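Local coordinates for 1-acyl-sn-glycerol-3-phosphate acyltransferase (Thermotoga maritima, PDB 5KYM), which probably transfers a fatty acyl chain to the sn-2 position of lysophosphatidic acid at the membrane, forming phosphatidic acid, at residues A[10-15]-A[59-64]; A[4-9]-A[202-207]; A[55-60]-A[86-91]. All blocks are in the same frame, centred on the assembly; numbering follows the deposited sequence.

Contact 1 of 3, residues A[10-15]-A[59-64]; sequences TLYFYF and WLFSDV. With HGX (1-heptadecanoyl-2-tridecanoyl-3-glycerol-phosphonyl choline), chain D.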
loop_
_atom_site.group_PDB
_atom_site.type_symbol
_atom_site.label_atom_id
_atom_site.label_comp_id
_atom_site.label_asym_id
_atom_site.label_seq_id
_atom_site.Cartn_x
_atom_site.Cartn_y
_atom_site.Cartn_z
ATOM N N THR A 10 11.296 -3.626 18.035
ATOM C CA THR A 10 11.917 -3.458 16.761
ATOM C C THR A 10 12.708 -4.687 16.306
ATOM O O THR A 10 12.610 -5.058 15.124
ATOM C CB THR A 10 12.812 -2.219 16.751
ATOM O OG1 THR A 10 12.047 -1.078 17.187
ATOM C CG2 THR A 10 13.403 -1.999 15.318
ATOM N N LEU A 11 13.461 -5.305 17.219
ATOM C CA LEU A 11 14.273 -6.475 16.865
ATOM C C LEU A 11 13.404 -7.668 16.521
ATOM O O LEU A 11 13.565 -8.295 15.478
ATOM C CB LEU A 11 15.258 -6.803 17.991
ATOM C CG LEU A 11 16.422 -5.796 17.893
ATOM C CD1 LEU A 11 17.012 -5.241 19.192
ATOM C CD2 LEU A 11 17.482 -6.533 17.047
ATOM N N TYR A 12 12.442 -7.926 17.391
ATOM C CA TYR A 12 11.416 -8.928 17.180
ATOM C C TYR A 12 10.735 -8.717 15.820
ATOM O O TYR A 12 10.575 -9.689 15.039
ATOM C CB TYR A 12 10.419 -8.849 18.357
ATOM C CG TYR A 12 9.226 -9.749 18.337
ATOM C CD1 TYR A 12 9.320 -11.089 18.683
ATOM C CD2 TYR A 12 7.965 -9.223 18.069
ATOM C CE1 TYR A 12 8.179 -11.906 18.702
ATOM C CE2 TYR A 12 6.804 -10.002 18.094
ATOM C CZ TYR A 12 6.893 -11.352 18.411
ATOM O OH TYR A 12 5.721 -12.096 18.391
ATOM N N PHE A 13 10.394 -7.467 15.478
ATOM C CA PHE A 13 9.782 -7.278 14.175
ATOM C C PHE A 13 10.708 -7.659 13.018
ATOM O O PHE A 13 10.282 -8.389 12.136
ATOM C CB PHE A 13 9.240 -5.869 13.959
ATOM C CG PHE A 13 8.571 -5.690 12.632
ATOM C CD1 PHE A 13 7.270 -6.115 12.454
ATOM C CD2 PHE A 13 9.236 -5.149 11.568
ATOM C CE1 PHE A 13 6.641 -6.007 11.212
ATOM C CE2 PHE A 13 8.626 -5.024 10.345
ATOM C CZ PHE A 13 7.334 -5.479 10.151
ATOM N N TYR A 14 11.946 -7.151 13.000
ATOM C CA TYR A 14 12.809 -7.379 11.850
ATOM C C TYR A 14 13.160 -8.846 11.738
ATOM O O TYR A 14 13.205 -9.388 10.626
ATOM C CB TYR A 14 14.050 -6.472 11.847
ATOM C CG TYR A 14 13.745 -5.025 11.509
ATOM C CD1 TYR A 14 13.085 -4.696 10.320
ATOM C CD2 TYR A 14 14.094 -4.006 12.360
ATOM C CE1 TYR A 14 12.793 -3.387 9.986
ATOM C CE2 TYR A 14 13.845 -2.691 12.057
ATOM C CZ TYR A 14 13.185 -2.358 10.861
ATOM O OH TYR A 14 12.858 -1.017 10.568
ATOM N N PHE A 15 13.365 -9.502 12.865
ATOM C CA PHE A 15 13.739 -10.888 12.823
ATOM C C PHE A 15 12.603 -11.715 12.176
ATOM O O PHE A 15 12.784 -12.339 11.133
ATOM C CB PHE A 15 14.034 -11.398 14.212
ATOM C CG PHE A 15 14.369 -12.854 14.242
ATOM C CD1 PHE A 15 15.582 -13.304 13.752
ATOM C CD2 PHE A 15 13.454 -13.783 14.729
ATOM C CE1 PHE A 15 15.888 -14.633 13.753
ATOM C CE2 PHE A 15 13.759 -15.143 14.740
ATOM C CZ PHE A 15 14.980 -15.552 14.244
ATOM N N TRP A 59 2.643 -8.563 14.586
ATOM C CA TRP A 59 3.999 -8.533 15.102
ATOM C C TRP A 59 4.386 -7.219 15.837
ATOM O O TRP A 59 5.318 -7.190 16.632
ATOM C CB TRP A 59 4.980 -8.818 13.992
ATOM C CG TRP A 59 4.676 -10.000 13.266
ATOM C CD1 TRP A 59 4.038 -11.088 13.711
ATOM C CD2 TRP A 59 5.029 -10.272 11.930
ATOM N NE1 TRP A 59 3.927 -12.040 12.721
ATOM C CE2 TRP A 59 4.561 -11.560 11.619
ATOM C CE3 TRP A 59 5.701 -9.547 10.947
ATOM C CZ2 TRP A 59 4.750 -12.142 10.364
ATOM C CZ3 TRP A 59 5.884 -10.117 9.696
ATOM C CH2 TRP A 59 5.408 -11.384 9.406
ATOM N N LEU A 60 3.702 -6.127 15.503
ATOM C CA LEU A 60 3.868 -4.822 16.182
ATOM C C LEU A 60 2.862 -4.564 17.316
ATOM O O LEU A 60 2.887 -3.489 17.945
ATOM C CB LEU A 60 3.835 -3.672 15.148
ATOM C CG LEU A 60 4.954 -3.801 14.111
ATOM C CD1 LEU A 60 4.753 -2.902 12.930
ATOM C CD2 LEU A 60 6.291 -3.497 14.726
ATOM N N PHE A 61 2.022 -5.543 17.626
ATOM C CA PHE A 61 0.990 -5.342 18.668
ATOM C C PHE A 61 0.230 -4.028 18.423
ATOM O O PHE A 61 0.031 -3.235 19.349
ATOM C CB PHE A 61 1.619 -5.371 20.089
ATOM C CG PHE A 61 2.473 -6.599 20.328
ATOM C CD1 PHE A 61 1.897 -7.787 20.697
ATOM C CD2 PHE A 61 3.846 -6.576 20.097
ATOM C CE1 PHE A 61 2.639 -8.930 20.820
ATOM C CE2 PHE A 61 4.618 -7.701 20.221
ATOM C CZ PHE A 61 4.008 -8.883 20.564
ATOM N N SER A 62 -0.165 -3.815 17.157
ATOM C CA SER A 62 -0.823 -2.606 16.693
ATOM C C SER A 62 -2.128 -2.969 16.035
ATOM O O SER A 62 -2.091 -3.801 15.119
ATOM C CB SER A 62 0.097 -1.899 15.706
ATOM O OG SER A 62 1.215 -1.296 16.373
ATOM N N ASP A 63 -3.280 -2.411 16.489
ATOM C CA ASP A 63 -4.594 -2.919 15.989
ATOM C C ASP A 63 -5.062 -2.162 14.791
ATOM O O ASP A 63 -5.183 -0.930 14.852
ATOM C CB ASP A 63 -5.681 -2.909 17.040
ATOM C CG ASP A 63 -5.442 -3.913 18.144
ATOM O OD1 ASP A 63 -4.371 -3.786 18.765
ATOM O OD2 ASP A 63 -6.257 -4.823 18.409
ATOM N N VAL A 64 -5.345 -2.849 13.693
ATOM C CA VAL A 64 -5.802 -2.172 12.497
ATOM C C VAL A 64 -7.328 -2.044 12.560
ATOM O O VAL A 64 -7.978 -2.872 13.131
ATOM C CB VAL A 64 -5.312 -2.935 11.251
ATOM C CG1 VAL A 64 -5.821 -2.294 9.962
ATOM C CG2 VAL A 64 -3.820 -2.935 11.222
HETATM O O11 HGX D . 1.964 -15.056 12.954
HETATM C C11 HGX D . 2.605 -16.011 12.494
HETATM C C12 HGX D . 4.023 -15.835 11.990
HETATM C C13 HGX D . 4.919 -17.048 12.222
HETATM C C14 HGX D . 6.352 -16.791 11.733
HETATM C C15 HGX D . 7.400 -17.522 12.575
HETATM C C16 HGX D . 8.875 -17.232 12.237
HETATM C C17 HGX D . 9.785 -17.513 13.441
HETATM C C18 HGX D . 11.272 -17.667 13.122
HETATM O O3 HGX D . 2.021 -17.345 12.416
HETATM C C3 HGX D . 0.670 -17.620 12.009
HETATM C C2 HGX D . -0.093 -18.486 13.045
HETATM C C1 HGX D . -1.463 -17.887 13.491
HETATM O O3P HGX D . -1.616 -16.448 13.407
HETATM O O2 HGX D . 0.764 -18.788 14.180
HETATM C C31 HGX D . 1.434 -20.101 14.150
HETATM O O31 HGX D . 0.761 -21.041 14.541
HETATM C C32 HGX D . 2.861 -20.345 13.635
HETATM C C33 HGX D . 3.979 -20.330 14.688
HETATM C C34 HGX D . 5.328 -20.836 14.135
HETATM C C35 HGX D . 6.530 -20.403 14.996
HETATM C C36 HGX D . 7.639 -21.453 15.172
HETATM C C37 HGX D . 8.909 -20.978 15.921
HETATM C C38 HGX D . 9.830 -22.154 16.359
HETATM C C39 HGX D . 11.282 -21.794 16.782
HETATM C C40 HGX D . 12.114 -22.962 17.353
HETATM O O1 HGX D . -4.159 -16.368 13.386
HETATM P P1 HGX D . -2.937 -15.678 12.824
HETATM O O4 HGX D . -2.816 -15.593 11.322
HETATM O O5 HGX D . -2.855 -14.138 13.375
HETATM C C4 HGX D . -3.892 -13.441 14.092
HETATM C C5 HGX D . -4.919 -12.832 13.138
#

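Contact 2 of 3, residues A[4-9]-A[202-207]; sequences IRNLLL and FTPGKV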
loop_
_atom_site.group_PDB
_atom_site.type_symbol
_atom_site.label_atom_id
_atom_site.label_comp_id
_atom_site.label_asym_id
_atom_site.label_seq_id
_atom_site.Cartn_x
_atom_site.Cartn_y
_atom_site.Cartn_z
ATOM N N ILE A 4 13.785 0.564 25.938
ATOM C CA ILE A 4 14.147 -0.887 25.856
ATOM C C ILE A 4 13.074 -1.715 25.134
ATOM O O ILE A 4 13.387 -2.567 24.295
ATOM C CB ILE A 4 14.498 -1.483 27.247
ATOM C CG1 ILE A 4 15.846 -0.872 27.699
ATOM C CG2 ILE A 4 14.541 -3.026 27.220
ATOM C CD1 ILE A 4 16.128 -0.890 29.187
ATOM N N ARG A 5 11.839 -1.455 25.535
ATOM C CA ARG A 5 10.689 -2.138 25.050
ATOM C C ARG A 5 10.587 -1.943 23.539
ATOM O O ARG A 5 10.519 -2.914 22.766
ATOM C CB ARG A 5 9.468 -1.617 25.793
ATOM C CG ARG A 5 8.249 -2.456 25.635
ATOM C CD ARG A 5 7.079 -1.777 26.337
ATOM N NE ARG A 5 6.721 -0.566 25.596
ATOM C CZ ARG A 5 6.071 -0.530 24.423
ATOM N NH1 ARG A 5 5.682 -1.638 23.788
ATOM N NH2 ARG A 5 5.826 0.650 23.872
ATOM N N ASN A 6 10.633 -0.698 23.108
ATOM C CA ASN A 6 10.527 -0.362 21.682
ATOM C C ASN A 6 11.630 -0.974 20.868
ATOM O O ASN A 6 11.393 -1.420 19.753
ATOM C CB ASN A 6 10.551 1.177 21.448
ATOM C CG ASN A 6 9.304 1.882 21.955
ATOM O OD1 ASN A 6 8.220 1.270 22.232
ATOM N ND2 ASN A 6 9.452 3.191 22.082
ATOM N N LEU A 7 12.856 -0.941 21.394
ATOM C CA LEU A 7 13.990 -1.513 20.662
ATOM C C LEU A 7 13.830 -3.059 20.510
ATOM O O LEU A 7 13.865 -3.590 19.395
ATOM C CB LEU A 7 15.288 -1.129 21.352
ATOM C CG LEU A 7 16.534 -1.906 20.881
ATOM C CD1 LEU A 7 16.792 -1.720 19.379
ATOM C CD2 LEU A 7 17.736 -1.533 21.757
ATOM N N LEU A 8 13.619 -3.764 21.613
ATOM C CA LEU A 8 13.231 -5.161 21.556
ATOM C C LEU A 8 12.077 -5.444 20.617
ATOM O O LEU A 8 12.118 -6.401 19.846
ATOM C CB LEU A 8 12.857 -5.675 22.932
ATOM C CG LEU A 8 14.046 -5.751 23.904
ATOM C CD1 LEU A 8 13.453 -6.330 25.196
ATOM C CD2 LEU A 8 15.254 -6.525 23.357
ATOM N N LEU A 9 11.035 -4.630 20.657
ATOM C CA LEU A 9 9.963 -4.798 19.676
ATOM C C LEU A 9 10.511 -4.659 18.260
ATOM O O LEU A 9 10.289 -5.516 17.412
ATOM C CB LEU A 9 8.867 -3.810 19.896
ATOM C CG LEU A 9 7.745 -3.898 18.907
ATOM C CD1 LEU A 9 6.996 -5.189 19.049
ATOM C CD2 LEU A 9 6.789 -2.769 19.188
ATOM N N PHE A 202 10.237 0.960 15.885
ATOM C CA PHE A 202 8.786 0.947 15.975
ATOM C C PHE A 202 8.320 1.387 17.347
ATOM O O PHE A 202 9.091 1.363 18.285
ATOM C CB PHE A 202 8.314 -0.464 15.713
ATOM C CG PHE A 202 8.556 -0.925 14.300
ATOM C CD1 PHE A 202 7.632 -0.666 13.302
ATOM C CD2 PHE A 202 9.722 -1.607 13.965
ATOM C CE1 PHE A 202 7.857 -1.097 12.017
ATOM C CE2 PHE A 202 9.961 -1.994 12.653
ATOM C CZ PHE A 202 9.021 -1.766 11.697
ATOM N N THR A 203 7.069 1.830 17.449
ATOM C CA THR A 203 6.364 2.017 18.721
ATOM C C THR A 203 4.936 1.601 18.485
ATOM O O THR A 203 4.327 2.117 17.565
ATOM C CB THR A 203 6.293 3.503 19.178
ATOM O OG1 THR A 203 5.533 4.253 18.263
ATOM C CG2 THR A 203 7.653 4.210 19.206
ATOM N N PRO A 204 4.360 0.697 19.293
ATOM C CA PRO A 204 2.968 0.293 18.999
ATOM C C PRO A 204 1.946 1.422 19.070
ATOM O O PRO A 204 2.223 2.464 19.658
ATOM C CB PRO A 204 2.664 -0.719 20.089
ATOM C CG PRO A 204 3.977 -1.262 20.432
ATOM C CD PRO A 204 4.926 -0.070 20.394
ATOM N N GLY A 205 0.763 1.165 18.497
ATOM C CA GLY A 205 -0.370 2.122 18.439
ATOM C C GLY A 205 -1.474 1.638 17.545
ATOM O O GLY A 205 -1.317 0.660 16.863
ATOM N N LYS A 206 -2.593 2.324 17.480
ATOM C CA LYS A 206 -3.689 1.870 16.620
ATOM C C LYS A 206 -3.498 2.427 15.216
ATOM O O LYS A 206 -3.094 3.568 15.051
ATOM C CB LYS A 206 -4.995 2.368 17.161
ATOM C CG LYS A 206 -5.191 2.058 18.636
ATOM C CD LYS A 206 -6.558 2.451 19.138
ATOM C CE LYS A 206 -6.560 3.853 19.699
ATOM N NZ LYS A 206 -7.998 4.207 19.791
ATOM N N VAL A 207 -3.768 1.634 14.196
ATOM C CA VAL A 207 -3.827 2.149 12.828
ATOM C C VAL A 207 -5.292 2.133 12.378
ATOM O O VAL A 207 -6.014 1.150 12.655
ATOM C CB VAL A 207 -2.978 1.283 11.898
ATOM C CG1 VAL A 207 -3.057 1.753 10.453
ATOM C CG2 VAL A 207 -1.545 1.288 12.384
#

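Contact 3 of 3, residues A[55-60]-A[86-91]; sequences RAFTWL and SLMDIP. With HGX (1-heptadecanoyl-2-tridecanoyl-3-glycerol-phosphonyl choline), chain D; HGX (1-heptadecanoyl-2-tridecanoyl-3-glycerol-phosphonyl choline), chain E.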
loop_
_atom_site.group_PDB
_atom_site.type_symbol
_atom_site.label_atom_id
_atom_site.label_comp_id
_atom_site.label_asym_id
_atom_site.label_seq_id
_atom_site.Cartn_x
_atom_site.Cartn_y
_atom_site.Cartn_z
ATOM N N ARG A 55 -0.664 -9.806 9.267
ATOM C CA ARG A 55 0.192 -10.352 10.306
ATOM C C ARG A 55 1.234 -9.330 10.729
ATOM O O ARG A 55 1.575 -9.241 11.905
ATOM C CB ARG A 55 0.856 -11.639 9.823
ATOM C CG ARG A 55 -0.100 -12.810 9.787
ATOM C CD ARG A 55 0.492 -14.157 9.443
ATOM N NE ARG A 55 -0.547 -15.218 9.322
ATOM C CZ ARG A 55 -0.345 -16.414 8.756
ATOM N NH1 ARG A 55 0.837 -16.752 8.247
ATOM N NH2 ARG A 55 -1.331 -17.298 8.679
ATOM N N ALA A 56 1.745 -8.551 9.779
ATOM C CA ALA A 56 2.729 -7.530 10.079
ATOM C C ALA A 56 2.347 -6.675 11.272
ATOM O O ALA A 56 3.166 -6.369 12.178
ATOM C CB ALA A 56 2.882 -6.618 8.874
ATOM N N PHE A 57 1.098 -6.249 11.262
ATOM C CA PHE A 57 0.675 -5.364 12.310
ATOM C C PHE A 57 0.558 -6.129 13.618
ATOM O O PHE A 57 0.781 -5.532 14.675
ATOM C CB PHE A 57 -0.566 -4.570 11.926
ATOM C CG PHE A 57 -0.295 -3.596 10.870
ATOM C CD1 PHE A 57 -0.198 -4.011 9.569
ATOM C CD2 PHE A 57 -0.019 -2.293 11.169
ATOM C CE1 PHE A 57 0.171 -3.141 8.575
ATOM C CE2 PHE A 57 0.383 -1.398 10.170
ATOM C CZ PHE A 57 0.475 -1.837 8.866
ATOM N N THR A 58 0.296 -7.439 13.576
ATOM C CA THR A 58 0.256 -8.207 14.833
ATOM C C THR A 58 1.639 -8.342 15.415
ATOM O O THR A 58 1.813 -8.165 16.603
ATOM C CB THR A 58 -0.403 -9.578 14.744
ATOM O OG1 THR A 58 0.538 -10.518 14.279
ATOM C CG2 THR A 58 -1.592 -9.584 13.872
ATOM N N TRP A 59 2.643 -8.563 14.586
ATOM C CA TRP A 59 3.999 -8.533 15.102
ATOM C C TRP A 59 4.386 -7.219 15.837
ATOM O O TRP A 59 5.318 -7.190 16.632
ATOM C CB TRP A 59 4.980 -8.818 13.992
ATOM C CG TRP A 59 4.676 -10.000 13.266
ATOM C CD1 TRP A 59 4.038 -11.088 13.711
ATOM C CD2 TRP A 59 5.029 -10.272 11.930
ATOM N NE1 TRP A 59 3.927 -12.040 12.721
ATOM C CE2 TRP A 59 4.561 -11.560 11.619
ATOM C CE3 TRP A 59 5.701 -9.547 10.947
ATOM C CZ2 TRP A 59 4.750 -12.142 10.364
ATOM C CZ3 TRP A 59 5.884 -10.117 9.696
ATOM C CH2 TRP A 59 5.408 -11.384 9.406
ATOM N N LEU A 60 3.702 -6.127 15.503
ATOM C CA LEU A 60 3.868 -4.822 16.182
ATOM C C LEU A 60 2.862 -4.564 17.316
ATOM O O LEU A 60 2.887 -3.489 17.945
ATOM C CB LEU A 60 3.835 -3.672 15.148
ATOM C CG LEU A 60 4.954 -3.801 14.111
ATOM C CD1 LEU A 60 4.753 -2.902 12.930
ATOM C CD2 LEU A 60 6.291 -3.497 14.726
ATOM N N SER A 86 4.296 6.414 6.281
ATOM C CA SER A 86 5.103 5.372 6.897
ATOM C C SER A 86 5.542 4.316 5.904
ATOM O O SER A 86 4.864 4.086 4.938
ATOM C CB SER A 86 4.310 4.717 8.031
ATOM O OG SER A 86 5.048 3.651 8.554
ATOM N N LEU A 87 6.636 3.631 6.162
ATOM C CA LEU A 87 6.899 2.396 5.364
ATOM C C LEU A 87 5.771 1.398 5.498
ATOM O O LEU A 87 5.479 0.700 4.555
ATOM C CB LEU A 87 8.188 1.674 5.754
ATOM C CG LEU A 87 9.496 2.463 5.481
ATOM C CD1 LEU A 87 10.657 1.568 5.955
ATOM C CD2 LEU A 87 9.722 3.012 4.044
ATOM N N MET A 88 5.142 1.333 6.663
ATOM C CA MET A 88 4.125 0.369 6.903
ATOM C C MET A 88 2.866 0.572 6.032
ATOM O O MET A 88 1.996 -0.326 5.961
ATOM C CB MET A 88 3.743 0.353 8.396
ATOM C CG MET A 88 4.832 -0.132 9.341
ATOM S SD MET A 88 5.610 -1.712 8.896
ATOM C CE MET A 88 4.190 -2.783 9.296
ATOM N N ASP A 89 2.749 1.711 5.350
ATOM C CA ASP A 89 1.595 1.907 4.485
ATOM C C ASP A 89 1.406 0.796 3.429
ATOM O O ASP A 89 0.319 0.345 3.188
ATOM C CB ASP A 89 1.636 3.287 3.840
ATOM C CG ASP A 89 1.544 4.406 4.834
ATOM O OD1 ASP A 89 1.046 4.203 5.971
ATOM O OD2 ASP A 89 1.976 5.517 4.422
ATOM N N ILE A 90 2.482 0.326 2.853
ATOM C CA ILE A 90 2.417 -0.753 1.889
ATOM C C ILE A 90 1.852 -2.068 2.501
ATOM O O ILE A 90 0.865 -2.609 1.976
ATOM C CB ILE A 90 3.757 -0.820 1.112
ATOM C CG1 ILE A 90 3.738 0.333 0.047
ATOM C CG2 ILE A 90 3.961 -2.136 0.392
ATOM C CD1 ILE A 90 2.672 0.280 -1.133
ATOM N N PRO A 91 2.443 -2.565 3.593
ATOM C CA PRO A 91 1.821 -3.767 4.174
ATOM C C PRO A 91 0.356 -3.534 4.578
ATOM O O PRO A 91 -0.485 -4.443 4.425
ATOM C CB PRO A 91 2.697 -4.095 5.422
ATOM C CG PRO A 91 3.683 -2.980 5.548
ATOM C CD PRO A 91 3.764 -2.269 4.194
HETATM O O11 HGX D . 1.964 -15.056 12.954
HETATM C C11 HGX D . 2.605 -16.011 12.494
HETATM C C12 HGX D . 4.023 -15.835 11.990
HETATM C C13 HGX D . 4.919 -17.048 12.222
HETATM C C14 HGX D . 6.352 -16.791 11.733
HETATM C C15 HGX D . 7.400 -17.522 12.575
HETATM C C16 HGX D . 8.875 -17.232 12.237
HETATM C C17 HGX D . 9.785 -17.513 13.441
HETATM C C18 HGX D . 11.272 -17.667 13.122
HETATM O O3 HGX D . 2.021 -17.345 12.416
HETATM C C3 HGX D . 0.670 -17.620 12.009
HETATM C C2 HGX D . -0.093 -18.486 13.045
HETATM C C1 HGX D . -1.463 -17.887 13.491
HETATM O O3P HGX D . -1.616 -16.448 13.407
HETATM O O2 HGX D . 0.764 -18.788 14.180
HETATM C C31 HGX D . 1.434 -20.101 14.150
HETATM O O31 HGX D . 0.761 -21.041 14.541
HETATM C C32 HGX D . 2.861 -20.345 13.635
HETATM C C33 HGX D . 3.979 -20.330 14.688
HETATM C C34 HGX D . 5.328 -20.836 14.135
HETATM C C35 HGX D . 6.530 -20.403 14.996
HETATM C C36 HGX D . 7.639 -21.453 15.172
HETATM C C37 HGX D . 8.909 -20.978 15.921
HETATM C C38 HGX D . 9.830 -22.154 16.359
HETATM C C39 HGX D . 11.282 -21.794 16.782
HETATM C C40 HGX D . 12.114 -22.962 17.353
HETATM O O1 HGX D . -4.159 -16.368 13.386
HETATM P P1 HGX D . -2.937 -15.678 12.824
HETATM O O4 HGX D . -2.816 -15.593 11.322
HETATM O O5 HGX D . -2.855 -14.138 13.375
HETATM C C4 HGX D . -3.892 -13.441 14.092
HETATM C C5 HGX D . -4.919 -12.832 13.138
HETATM O O11 HGX E . 2.933 -19.364 9.955
HETATM C C11 HGX E . 3.119 -20.164 9.058
HETATM C C12 HGX E . 4.536 -20.560 8.702
HETATM C C13 HGX E . 5.673 -19.708 9.270
HETATM C C14 HGX E . 6.973 -20.442 8.913
HETATM C C15 HGX E . 8.284 -19.915 9.508
HETATM C C16 HGX E . 9.438 -20.914 9.254
HETATM C C17 HGX E . 10.825 -20.292 9.492
HETATM C C18 HGX E . 12.054 -21.155 9.159
HETATM O O3 HGX E . 1.979 -20.777 8.335
HETATM C C3 HGX E . 0.606 -20.344 8.414
HETATM C C2 HGX E . -0.370 -21.454 8.852
HETATM C C1 HGX E . -1.785 -20.898 8.608
HETATM O O3P HGX E . -2.827 -21.874 8.770
HETATM O O2 HGX E . -0.171 -21.832 10.247
HETATM C C31 HGX E . 0.037 -23.256 10.641
HETATM O O31 HGX E . -0.624 -24.145 10.123
HETATM C C32 HGX E . 1.034 -23.671 11.719
HETATM C C33 HGX E . 2.305 -24.284 11.117
HETATM C C34 HGX E . 3.519 -24.318 12.060
HETATM C C35 HGX E . 4.839 -23.906 11.387
HETATM C C36 HGX E . 6.069 -24.424 12.149
HETATM C C37 HGX E . 7.422 -23.897 11.639
HETATM C C38 HGX E . 8.616 -24.483 12.426
HETATM C C39 HGX E . 9.946 -23.713 12.282
HETATM C C40 HGX E . 11.075 -24.232 13.185
HETATM O O1 HGX E . -4.836 -20.628 7.875
HETATM P P1 HGX E . -4.361 -21.428 9.069
HETATM O O4 HGX E . -4.368 -20.822 10.458
HETATM O O5 HGX E . -5.256 -22.784 9.135
HETATM C C4 HGX E . -6.689 -22.747 9.249
HETATM C C5 HGX E . -7.236 -23.971 9.984
#

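Contact 1 of 3, residues A[10-15]-A[59-64]
Tyr12 and Phe13 both leave helix 2-34 with CG trans to the backbone N (chi1 177° and -178°), and this carries their rings off the helix onto the end of helix 38-59, at Trp59, Leu60 and Phe61. Phe13 is the buried one. Its CD1 lies 3.6 Å from Leu60 CD2, the two side chains meeting at a slant. Its CE1 comes in at the edge of the indole, close to that plane and 3.7 Å from Trp59 CE3. The two rings are inclined at 55°, so they neither stack nor meet edge-to-face.

Tyr12 lies nearer the surface and turns its own edge to the backbone, with CE2 3.5 Å from Trp59 O. The same CE2 is 3.8 Å from Phe61 CE2. These two rings are nearly parallel but slid apart, with little overlap. Phe61 itself, at positive phi, closes helix 38-59 with a Schellman motif.

Another edge of Trp59 meets lipid: NE1 is 3.6 Å from O11 of HGX (chain D), too far to count as a hydrogen bond. The modelled part of one acyl tail stops at C18, 3.9 Å from Phe15 CE2.

No hydrogen bond crosses between the segments. Here helix 2-34 meets the end of helix 38-59 mainly by aromatic and aliphatic packing, a chemistry that suits two helices lying against membrane lipid.

Contact 2 of 3, residues A[4-9]-A[202-207]
Leu9 and Pro204 make the tight part of this contact. They reach toward each other tip to tip, with Leu9 CD2 3.4 Å from Pro204 CG and nearly as close to its CD. The same methyl also comes within 4.4 Å of Phe202 CB, a looser touch. One turn back along helix 2-34, buried Asn6 sets off toward the loop where the backbones run nearest each other. Asn6 CB sits 3.5 Å from Phe202 O. At the end of the side chain, Asn6 ND2 lies 3.5 Å from the methyl Thr203 CG2. The threonine offers that methyl because chi1 of 64° puts OG1 between the backbone N and the carbonyl carbon, leaving CG2 beside the N and facing the asparagine.

The outer side is looser. Arg5 is exposed, and its chain bends at chi3 (69°) to bring the guanidinium to the loop, edge toward Pro204. There Arg5 NH2 is 3.7 Å from Pro204 CD, and the proline's CG lies near the guanidinium plane. That is van der Waals contact only, and the partly exposed proline is thus covered by leucine at one place and by a solvent-facing arginine at another.

Nothing across 4-9 and 202-207 is hydrogen-bonded. The polar tie comes just beyond, where Thr10 OG1 bonds both Asn6 O and Phe202 N, while Thr203 pairs through its backbone with Leu194. This is fold packing that seats the start of helix 2-34 on the loop leading into strand 207-211, and its chemistry implies a fit that rests on matched shapes, with directional bonding left to the next turn.

Contact 3 of 3, residues A[55-60]-A[86-91]
Met88 meets the Phe57 ring in two ways at once: its methyl sits over one face, toward the rim, while its backbone carbonyl lies at the edge. Bends at chi2 (-50°) and chi3 (-71°) curl CE back over the ring, 4.1 Å from the Phe57 centroid in a CH-pi contact, and Met88 O is 3.6 Å from Phe57 CZ in the ring plane. Met88 CE also reaches Leu60 CD1 tip to tip at 3.7 Å. Ala56 CB fills in beside it and touches Pro91 CB.

On the lipid side of helix 38-59, Arg55 NE donates to phosphate O4 of HGX (chain D) at 3.0 Å, and C3 of that lipid lies over the guanidinium face. A leucine here would probably cost that phosphate this charged hydrogen-bond donor and leave the head group freer to shift.

Ser86 and Asp89 form a capping box, in which Met88 N gives Ser86 OG a 3.0 Å bond. Asp89 OD2 also accepts from His84 ND1, the pair fitting the HX4D motif and therefore probably catalytic. The contact thus wedges the end of helix 38-59 against the start of helix 89-96, with Val64 of strand 64-67 against Phe57 and Phe13 of helix 2-34 approaching Met88 CE.

Contacts 1 and 3 are largely buried and share Trp59 and Leu60 at the end of helix 38-59; contact 2, farthest from the chain's centre, is only partly buried. Contacts 1 and 2 both use helix 2-34, successive turns of it meeting first the loop 202-207 and then 59-64. All three converge on Phe202, which packs against Phe13, Leu60 and the sulfur of Met88. Across each pair of segments the packing is mostly apolar: aromatic in contact 1, leucine and proline beside asparagine and arginine in contact 2, methionine on phenylalanine in contact 3. Probable hydrogen bonds join contact 1 to contact 2 (Val207 N to Asp63 O) and to contact 3 (Ser62 N to Phe57 O). Contacts 1 and 3 also touch the same lipid.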